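Side-chain contacts in hypothetical conserved protein TTC0263 (Thermus thermophilus, PDB 2PL2), which is of unknown function but is built of tetratricopeptide repeats, all-helical modules that commonly serve as scaffolds for binding other proteins: residues V13-L18 / L25-R30; A82-Y87 / G125-L130; A172-A177 / L185-R190. All coordinates share one frame; numbering follows the deposited sequence.

How the contacts relate
The three contacts follow one another along the chain and sample two kinds of helix packing in a tetratricopeptide repeat protein. Contacts 1 and 3 each join helices that are neighbours in sequence and run antiparallel; contact 2 joins helices 73-88 and 118-130, which run nearly parallel, with helix 93-113 coming between them in the chain. Contact 2 is the most central, its centre about 9 Å from that of the chain, against about 17 and 19 Å for contacts 1 and 3. Centre to centre, the contacts are 23 to 28 Å apart, and none touches another. Contacts 1 and 3 both reach the second subunit; contact 2 does not.

Contact 1: residues V13-L18 / L25-R30; sequences VQLYAL and LTLFER
Tyr16, which lays its CB against the ring of Phe28, spends its phenol OH elsewhere, in a hydrogen bond with NZ of Lys51. The ring is carried out from helix 6-17 by a first torsion of 176°, which sets CG anti to the backbone N and leaves CB as the part that faces the partner helix. Tyr16 CB sits at the edge of the Phe28 ring, near its plane, 4.4 Å from Phe28 CZ. Trp44 on helix 39-51 closes over this corner, meeting Tyr16 edge-to-face and the Phe28 ring with the planes nearly parallel.

Phe28 is the main link between the two segments. Its CB leaves helix 25-30 obliquely, yet the ring swings across, because a first torsion of -66° puts CG beside the backbone N. CE1 then comes to 3.6 Å from the backbone N of Val13 and 4.3 Å from Val13 CG2. The CB of Val13 points away from the opposing helix, consistent with the ring lying nearer to backbone than to side chain here.

Leu15 and Leu27 form a second point of meeting, their side chains crossing at about a right angle with CD1 against CD1. The modelled separation is too short for two methyls, so its exact value is doubtful. Leu15 also packs on Ser193 of the second subunit.

The helix segments run antiparallel at -160°, their axes 9.7 Å apart, in the helix-turn-helix packing of tetratricopeptide repeats. The side chains that meet are apolar where they touch, so the pairing relies on shape and burial, while the polar end of Tyr16 is paired with Lys51, whose positive charge would probably polarise the phenol.

Contact 2: residues A82-Y87 / G125-L130; sequences AYVALY and GLVYAL
With a first torsion of 157°, Tyr87 carries CG anti to its own backbone N and reaches out from helix 73-88 toward Leu130, whose first torsion of -63° tucks CG beside the backbone N and directs CD1 to Val84 and Tyr87 and CD2 to Tyr87. Val84 and Tyr87 stand one turn apart on the first helix, and Leu130 is received between them. Its CD1 lies 3.5 Å from CG1 of Val84, the two side chains meeting at about a right angle, and 4.1 Å from CD2 of Tyr87. The other methyl, CD2, is 3.8 Å from CE2 of Tyr87, and Leu130 CB stands at the same distance from that ring carbon. Leucine and ring thus cross on a slant, in contact along one side of the tyrosine from CD2 to CE2.

The phenol end continues in the same direction, its OH 3.4 Å from the carbonyl O of Leu130, the last residue of helix 118-130.

The two segments run nearly parallel, at 22°, with axes 11.5 Å apart. This is how alternate helices lie in a tetratricopeptide repeat superhelix: helix 93-113, intervening in the chain, packs against both, touching Tyr87 through Leu100 and Val127 through Leu104 and Leu107.

Val127, one turn before Leu130, comes closest to the first helix in backbone terms, its CA 7.5 Å from that of Val84. The side chains nevertheless meet more lightly here, through a single pair of methyls, Val84 CG2 and Val127 CG2, at 4.1 Å. Each valine uses the branch that lies beside its backbone N, and Val84 keeps its other branch, CG1, for Leu130.

Contact 3: residues A172-A177 / L185-R190; sequences AQYAKA and LDLRVR
Leu187 packs closely against Ala177 where helices 167-180 and 185-195 pair as an antiparallel hairpin of the tetratricopeptide repeat kind, crossing at -159°. This is the tight part. Leu187 CD2 lies 3.5 Å from Ala177 CB and 3.4 Å from the backbone C of the same alanine, a fit that the small side chain permits. The leucine's first torsion, -142°, is well away from a staggered value, which suggests some strain in reaching this spot. Its other methyl, CD1, stands at the edge of the Tyr174 ring, 4.2 Å from CD1 of the tyrosine.

Tyr174 leads to the outer side of the contact. Arg190 crosses it at about a right angle: its backbone C sits over one ring face, displaced toward the rim, while Arg190 CB comes 3.6 Å from CE1 of the ring. The loose part begins beyond CB, where the arginine chain runs out extended and leaves the partner helix, so the charged group takes little part in the packing. Out there it nears Arg20 of the second subunit, NH1 beside NH1, a pairing of like charges; that same Arg20 also packs on Tyr174. Some compensation probably comes from Asp186, one turn back on its own helix: Arg190 NE makes a weak, salt-bridging hydrogen bond to Asp186 OD2 at 3.4 Å, bent to 138° at the hydrogen.

Contact 1: residues V13-L18 / L25-R30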
loop_
_atom_site.group_PDB
_atom_site.type_symbol
_atom_site.label_atom_id
_atom_site.label_comp_id
_atom_site.label_asym_id
_atom_site.label_seq_id
_atom_site.Cartn_x
_atom_site.Cartn_y
_atom_site.Cartn_z
ATOM N N VAL A 13 16.119 -7.996 -5.460
ATOM C CA VAL A 13 15.318 -7.681 -6.647
ATOM C C VAL A 13 14.262 -8.758 -6.899
ATOM O O VAL A 13 13.151 -8.465 -7.338
ATOM C CB VAL A 13 16.191 -7.557 -7.924
ATOM C CG1 VAL A 13 15.330 -7.130 -9.090
ATOM C CG2 VAL A 13 17.307 -6.561 -7.703
ATOM N N GLN A 14 14.620 -10.007 -6.628
ATOM C CA GLN A 14 13.696 -11.122 -6.820
ATOM C C GLN A 14 12.541 -10.997 -5.828
ATOM O O GLN A 14 11.375 -10.990 -6.224
ATOM C CB GLN A 14 14.461 -12.446 -6.666
ATOM C CG GLN A 14 15.663 -12.502 -7.623
ATOM C CD GLN A 14 16.520 -13.749 -7.509
ATOM O OE1 GLN A 14 16.676 -14.329 -6.436
ATOM N NE2 GLN A 14 17.115 -14.147 -8.629
ATOM N N LEU A 15 12.866 -10.851 -4.547
ATOM C CA LEU A 15 11.842 -10.707 -3.512
ATOM C C LEU A 15 10.971 -9.499 -3.777
ATOM O O LEU A 15 9.782 -9.512 -3.456
ATOM C CB LEU A 15 12.485 -10.574 -2.126
ATOM C CG LEU A 15 12.972 -11.882 -1.495
ATOM C CD1 LEU A 15 13.847 -11.584 -0.311
ATOM C CD2 LEU A 15 11.783 -12.723 -1.065
ATOM N N TYR A 16 11.553 -8.447 -4.348
ATOM C CA TYR A 16 10.765 -7.259 -4.617
ATOM C C TYR A 16 9.710 -7.632 -5.642
ATOM O O TYR A 16 8.546 -7.306 -5.478
ATOM C CB TYR A 16 11.638 -6.105 -5.147
ATOM C CG TYR A 16 10.836 -4.871 -5.537
ATOM C CD1 TYR A 16 10.487 -3.903 -4.596
ATOM C CD2 TYR A 16 10.361 -4.715 -6.831
ATOM C CE1 TYR A 16 9.676 -2.809 -4.945
ATOM C CE2 TYR A 16 9.553 -3.636 -7.187
ATOM C CZ TYR A 16 9.212 -2.693 -6.244
ATOM O OH TYR A 16 8.383 -1.659 -6.610
ATOM N N ALA A 17 10.129 -8.328 -6.700
ATOM C CA ALA A 17 9.214 -8.761 -7.763
ATOM C C ALA A 17 8.169 -9.725 -7.211
ATOM O O ALA A 17 7.087 -9.871 -7.781
ATOM C CB ALA A 17 9.988 -9.437 -8.901
ATOM N N LEU A 18 8.502 -10.391 -6.109
ATOM C CA LEU A 18 7.567 -11.317 -5.482
ATOM C C LEU A 18 6.620 -10.586 -4.522
ATOM O O LEU A 18 5.722 -11.188 -3.943
ATOM C CB LEU A 18 8.324 -12.432 -4.745
ATOM C CG LEU A 18 9.197 -13.303 -5.653
ATOM C CD1 LEU A 18 9.722 -14.485 -4.904
ATOM C CD2 LEU A 18 8.360 -13.775 -6.848
ATOM N N LEU A 25 13.662 -4.791 1.617
ATOM C CA LEU A 25 14.331 -3.666 2.259
ATOM C C LEU A 25 15.627 -4.055 2.961
ATOM O O LEU A 25 16.668 -3.452 2.718
ATOM C CB LEU A 25 13.402 -3.011 3.277
ATOM C CG LEU A 25 13.999 -1.744 3.899
ATOM C CD1 LEU A 25 13.779 -0.577 2.929
ATOM C CD2 LEU A 25 13.337 -1.444 5.225
ATOM N N THR A 26 15.557 -5.068 3.822
ATOM C CA THR A 26 16.717 -5.524 4.568
ATOM C C THR A 26 17.859 -6.001 3.673
ATOM O O THR A 26 19.036 -5.797 3.987
ATOM C CB THR A 26 16.328 -6.647 5.569
ATOM O OG1 THR A 26 15.993 -7.839 4.856
ATOM C CG2 THR A 26 15.132 -6.223 6.410
ATOM N N LEU A 27 17.522 -6.630 2.553
ATOM C CA LEU A 27 18.551 -7.108 1.631
ATOM C C LEU A 27 19.233 -5.939 0.934
ATOM O O LEU A 27 20.440 -5.949 0.735
ATOM C CB LEU A 27 17.947 -8.052 0.592
ATOM C CG LEU A 27 17.577 -9.445 1.114
ATOM C CD1 LEU A 27 16.704 -10.146 0.088
ATOM C CD2 LEU A 27 18.834 -10.252 1.393
ATOM N N PHE A 28 18.446 -4.933 0.563
ATOM C CA PHE A 28 18.975 -3.749 -0.104
ATOM C C PHE A 28 19.850 -2.929 0.848
ATOM O O PHE A 28 20.718 -2.163 0.414
ATOM C CB PHE A 28 17.830 -2.879 -0.652
ATOM C CG PHE A 28 17.053 -3.529 -1.763
ATOM C CD1 PHE A 28 17.706 -4.303 -2.725
ATOM C CD2 PHE A 28 15.674 -3.376 -1.854
ATOM C CE1 PHE A 28 16.995 -4.912 -3.749
ATOM C CE2 PHE A 28 14.965 -3.982 -2.877
ATOM C CZ PHE A 28 15.625 -4.750 -3.823
ATOM N N GLU A 29 19.606 -3.081 2.148
ATOM C CA GLU A 29 20.390 -2.371 3.136
ATOM C C GLU A 29 21.743 -3.069 3.224
ATOM O O GLU A 29 22.785 -2.415 3.246
ATOM C CB GLU A 29 19.639 -2.340 4.469
ATOM C CG GLU A 29 18.337 -1.562 4.336
ATOM C CD GLU A 29 17.446 -1.591 5.563
ATOM O OE1 GLU A 29 17.346 -2.655 6.218
ATOM O OE2 GLU A 29 16.814 -0.549 5.854
ATOM N N ARG A 30 21.733 -4.399 3.221
ATOM C CA ARG A 30 22.981 -5.156 3.261
ATOM C C ARG A 30 23.783 -4.879 1.986
ATOM O O ARG A 30 25.006 -4.985 1.974
ATOM C CB ARG A 30 22.688 -6.654 3.363
ATOM C CG ARG A 30 22.222 -7.113 4.738
ATOM C CD ARG A 30 21.680 -8.540 4.696
ATOM N NE ARG A 30 22.597 -9.445 4.005
ATOM C CZ ARG A 30 22.319 -10.712 3.704
ATOM N NH1 ARG A 30 21.141 -11.236 4.037
ATOM N NH2 ARG A 30 23.215 -11.450 3.058
#

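Contact 2: residues A82-Y87 / G125-L130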
loop_
_atom_site.group_PDB
_atom_site.type_symbol
_atom_site.label_atom_id
_atom_site.label_comp_id
_atom_site.label_asym_id
_atom_site.label_seq_id
_atom_site.Cartn_x
_atom_site.Cartn_y
_atom_site.Cartn_z
ATOM N N ALA A 82 7.717 9.552 -5.429
ATOM C CA ALA A 82 7.739 10.104 -4.089
ATOM C C ALA A 82 6.874 11.358 -4.003
ATOM O O ALA A 82 6.154 11.546 -3.018
ATOM C CB ALA A 82 9.169 10.411 -3.682
ATOM N N TYR A 83 6.928 12.207 -5.027
ATOM C CA TYR A 83 6.116 13.425 -5.020
ATOM C C TYR A 83 4.626 13.113 -5.120
ATOM O O TYR A 83 3.792 13.830 -4.554
ATOM C CB TYR A 83 6.514 14.371 -6.160
ATOM C CG TYR A 83 7.799 15.113 -5.893
ATOM C CD1 TYR A 83 7.937 15.925 -4.761
ATOM C CD2 TYR A 83 8.896 14.972 -6.743
ATOM C CE1 TYR A 83 9.136 16.562 -4.480
ATOM C CE2 TYR A 83 10.098 15.606 -6.469
ATOM C CZ TYR A 83 10.213 16.400 -5.339
ATOM O OH TYR A 83 11.410 17.013 -5.057
ATOM N N VAL A 84 4.288 12.056 -5.855
ATOM C CA VAL A 84 2.893 11.649 -6.002
ATOM C C VAL A 84 2.349 11.155 -4.657
ATOM O O VAL A 84 1.226 11.474 -4.282
ATOM C CB VAL A 84 2.732 10.521 -7.062
ATOM C CG1 VAL A 84 1.316 9.978 -7.026
ATOM C CG2 VAL A 84 3.060 11.058 -8.458
ATOM N N ALA A 85 3.147 10.378 -3.937
ATOM C CA ALA A 85 2.713 9.871 -2.648
ATOM C C ALA A 85 2.392 11.070 -1.770
ATOM O O ALA A 85 1.349 11.115 -1.118
ATOM C CB ALA A 85 3.817 9.022 -2.015
ATOM N N LEU A 86 3.299 12.043 -1.771
ATOM C CA LEU A 86 3.144 13.274 -1.001
ATOM C C LEU A 86 1.898 14.045 -1.447
ATOM O O LEU A 86 1.319 14.799 -0.666
ATOM C CB LEU A 86 4.372 14.159 -1.181
ATOM C CG LEU A 86 5.695 13.715 -0.560
ATOM C CD1 LEU A 86 6.848 14.512 -1.164
ATOM C CD2 LEU A 86 5.628 13.914 0.941
ATOM N N TYR A 87 1.501 13.865 -2.705
ATOM C CA TYR A 87 0.319 14.533 -3.251
ATOM C C TYR A 87 -0.975 13.935 -2.717
ATOM O O TYR A 87 -1.936 14.656 -2.463
ATOM C CB TYR A 87 0.285 14.438 -4.775
ATOM C CG TYR A 87 -1.121 14.595 -5.327
ATOM C CD1 TYR A 87 -1.761 15.831 -5.305
ATOM C CD2 TYR A 87 -1.839 13.485 -5.798
ATOM C CE1 TYR A 87 -3.078 15.965 -5.741
ATOM C CE2 TYR A 87 -3.150 13.607 -6.232
ATOM C CZ TYR A 87 -3.768 14.850 -6.196
ATOM O OH TYR A 87 -5.074 14.998 -6.613
ATOM N N GLY A 125 1.736 10.158 -17.520
ATOM C CA GLY A 125 0.296 10.089 -17.720
ATOM C C GLY A 125 -0.457 10.004 -16.404
ATOM O O GLY A 125 -1.486 10.649 -16.213
ATOM N N LEU A 126 0.071 9.207 -15.483
ATOM C CA LEU A 126 -0.535 9.040 -14.171
ATOM C C LEU A 126 -0.511 10.370 -13.425
ATOM O O LEU A 126 -1.399 10.657 -12.620
ATOM C CB LEU A 126 0.231 7.981 -13.378
ATOM C CG LEU A 126 -0.398 7.447 -12.084
ATOM C CD1 LEU A 126 0.469 6.308 -11.535
ATOM C CD2 LEU A 126 -0.528 8.565 -11.056
ATOM N N VAL A 127 0.505 11.185 -13.702
ATOM C CA VAL A 127 0.641 12.486 -13.059
ATOM C C VAL A 127 -0.328 13.503 -13.651
ATOM O O VAL A 127 -0.936 14.290 -12.919
ATOM C CB VAL A 127 2.095 13.013 -13.166
ATOM C CG1 VAL A 127 2.179 14.444 -12.622
ATOM C CG2 VAL A 127 3.036 12.098 -12.386
ATOM N N TYR A 128 -0.476 13.498 -14.972
ATOM C CA TYR A 128 -1.416 14.412 -15.614
ATOM C C TYR A 128 -2.841 14.122 -15.151
ATOM O O TYR A 128 -3.653 15.039 -15.002
ATOM C CB TYR A 128 -1.354 14.282 -17.130
ATOM C CG TYR A 128 -0.218 15.033 -17.767
ATOM C CD1 TYR A 128 -0.025 16.395 -17.521
ATOM C CD2 TYR A 128 0.647 14.395 -18.639
ATOM C CE1 TYR A 128 1.003 17.100 -18.132
ATOM C CE2 TYR A 128 1.677 15.090 -19.260
ATOM C CZ TYR A 128 1.850 16.441 -19.000
ATOM O OH TYR A 128 2.871 17.108 -19.615
ATOM N N ALA A 129 -3.144 12.844 -14.931
ATOM C CA ALA A 129 -4.476 12.453 -14.474
ATOM C C ALA A 129 -4.737 13.030 -13.078
ATOM O O ALA A 129 -5.771 13.649 -12.839
ATOM C CB ALA A 129 -4.597 10.934 -14.452
ATOM N N LEU A 130 -3.797 12.828 -12.159
ATOM C CA LEU A 130 -3.941 13.352 -10.803
ATOM C C LEU A 130 -4.130 14.859 -10.869
ATOM O O LEU A 130 -4.732 15.455 -9.975
ATOM C CB LEU A 130 -2.707 13.008 -9.968
ATOM C CG LEU A 130 -2.495 11.503 -9.785
ATOM C CD1 LEU A 130 -1.162 11.228 -9.115
ATOM C CD2 LEU A 130 -3.640 10.931 -8.955
#

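Contact 3: residues A172-A177 / L185-R190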
loop_
_atom_site.group_PDB
_atom_site.type_symbol
_atom_site.label_atom_id
_atom_site.label_comp_id
_atom_site.label_asym_id
_atom_site.label_seq_id
_atom_site.Cartn_x
_atom_site.Cartn_y
_atom_site.Cartn_z
ATOM N N ALA A 172 -12.779 -2.281 -22.682
ATOM C CA ALA A 172 -12.042 -2.792 -23.838
ATOM C C ALA A 172 -10.558 -2.944 -23.551
ATOM O O ALA A 172 -9.922 -3.892 -24.021
ATOM C CB ALA A 172 -12.248 -1.877 -25.050
ATOM N N GLN A 173 -10.002 -2.014 -22.783
ATOM C CA GLN A 173 -8.580 -2.074 -22.443
ATOM C C GLN A 173 -8.278 -3.201 -21.450
ATOM O O GLN A 173 -7.188 -3.802 -21.489
ATOM C CB GLN A 173 -8.103 -0.727 -21.886
ATOM C CG GLN A 173 -7.993 0.378 -22.953
ATOM C CD GLN A 173 -6.867 0.116 -23.922
ATOM O OE1 GLN A 173 -6.011 -0.732 -23.682
ATOM N NE2 GLN A 173 -6.851 0.848 -25.021
ATOM N N TYR A 174 -9.232 -3.501 -20.565
ATOM C CA TYR A 174 -9.024 -4.592 -19.608
ATOM C C TYR A 174 -9.074 -5.917 -20.366
ATOM O O TYR A 174 -8.243 -6.812 -20.148
ATOM C CB TYR A 174 -10.100 -4.578 -18.502
ATOM C CG TYR A 174 -9.887 -3.531 -17.418
ATOM C CD1 TYR A 174 -8.701 -3.480 -16.699
ATOM C CD2 TYR A 174 -10.895 -2.641 -17.070
ATOM C CE1 TYR A 174 -8.521 -2.580 -15.669
ATOM C CE2 TYR A 174 -10.732 -1.732 -16.037
ATOM C CZ TYR A 174 -9.536 -1.708 -15.334
ATOM O OH TYR A 174 -9.341 -0.811 -14.300
ATOM N N ALA A 175 -10.055 -6.037 -21.265
ATOM C CA ALA A 175 -10.228 -7.254 -22.076
ATOM C C ALA A 175 -8.931 -7.552 -22.836
ATOM O O ALA A 175 -8.514 -8.708 -22.952
ATOM C CB ALA A 175 -11.387 -7.075 -23.050
ATOM N N LYS A 176 -8.287 -6.504 -23.344
ATOM C CA LYS A 176 -7.026 -6.680 -24.060
ATOM C C LYS A 176 -5.924 -7.074 -23.078
ATOM O O LYS A 176 -5.192 -8.043 -23.295
ATOM C CB LYS A 176 -6.624 -5.387 -24.771
ATOM C CG LYS A 176 -5.375 -5.554 -25.626
ATOM C CD LYS A 176 -5.595 -6.623 -26.699
ATOM C CE LYS A 176 -4.288 -7.130 -27.283
ATOM N NZ LYS A 176 -3.549 -6.077 -28.040
ATOM N N ALA A 177 -5.803 -6.305 -21.997
ATOM C CA ALA A 177 -4.804 -6.577 -20.968
ATOM C C ALA A 177 -4.933 -8.021 -20.511
ATOM O O ALA A 177 -3.932 -8.711 -20.331
ATOM C CB ALA A 177 -4.984 -5.617 -19.783
ATOM N N LEU A 185 -5.199 -12.354 -11.781
ATOM C CA LEU A 185 -6.307 -12.087 -10.877
ATOM C C LEU A 185 -6.447 -10.606 -10.578
ATOM O O LEU A 185 -7.555 -10.081 -10.499
ATOM C CB LEU A 185 -6.134 -12.906 -9.602
ATOM C CG LEU A 185 -5.994 -14.410 -9.905
ATOM C CD1 LEU A 185 -6.171 -15.228 -8.623
ATOM C CD2 LEU A 185 -7.029 -14.831 -10.940
ATOM N N ASP A 186 -5.317 -9.926 -10.438
ATOM C CA ASP A 186 -5.336 -8.504 -10.181
ATOM C C ASP A 186 -6.178 -7.893 -11.288
ATOM O O ASP A 186 -7.115 -7.136 -11.051
ATOM C CB ASP A 186 -3.916 -7.955 -10.236
ATOM C CG ASP A 186 -3.875 -6.443 -10.102
ATOM O OD1 ASP A 186 -4.190 -5.928 -9.003
ATOM O OD2 ASP A 186 -3.548 -5.766 -11.107
ATOM N N LEU A 187 -5.838 -8.251 -12.513
ATOM C CA LEU A 187 -6.556 -7.767 -13.685
ATOM C C LEU A 187 -8.048 -8.178 -13.694
ATOM O O LEU A 187 -8.919 -7.355 -13.990
ATOM C CB LEU A 187 -5.844 -8.271 -14.945
ATOM C CG LEU A 187 -5.783 -7.313 -16.137
ATOM C CD1 LEU A 187 -5.464 -5.904 -15.678
ATOM C CD2 LEU A 187 -4.730 -7.828 -17.112
ATOM N N ARG A 188 -8.344 -9.430 -13.349
ATOM C CA ARG A 188 -9.738 -9.897 -13.338
ATOM C C ARG A 188 -10.617 -9.100 -12.396
ATOM O O ARG A 188 -11.732 -8.730 -12.746
ATOM C CB ARG A 188 -9.807 -11.374 -12.971
ATOM C CG ARG A 188 -9.157 -12.268 -13.993
ATOM C CD ARG A 188 -9.264 -13.723 -13.585
ATOM N NE ARG A 188 -8.775 -14.613 -14.633
ATOM C CZ ARG A 188 -8.593 -15.914 -14.470
ATOM N NH1 ARG A 188 -8.867 -16.470 -13.303
ATOM N NH2 ARG A 188 -8.120 -16.652 -15.463
ATOM N N VAL A 189 -10.107 -8.814 -11.204
ATOM C CA VAL A 189 -10.856 -8.030 -10.231
ATOM C C VAL A 189 -11.174 -6.620 -10.734
ATOM O O VAL A 189 -12.268 -6.119 -10.512
ATOM C CB VAL A 189 -10.082 -7.908 -8.881
ATOM C CG1 VAL A 189 -10.896 -7.038 -7.880
ATOM C CG2 VAL A 189 -9.837 -9.291 -8.287
ATOM N N ARG A 190 -10.226 -5.964 -11.400
ATOM C CA ARG A 190 -10.483 -4.611 -11.887
ATOM C C ARG A 190 -11.522 -4.667 -12.981
ATOM O O ARG A 190 -12.410 -3.823 -13.047
ATOM C CB ARG A 190 -9.199 -3.972 -12.425
ATOM C CG ARG A 190 -8.202 -3.561 -11.347
ATOM C CD ARG A 190 -6.800 -3.558 -11.915
ATOM N NE ARG A 190 -5.787 -3.255 -10.911
ATOM C CZ ARG A 190 -5.454 -2.025 -10.526
ATOM N NH1 ARG A 190 -6.058 -0.967 -11.065
ATOM N NH2 ARG A 190 -4.514 -1.854 -9.598
#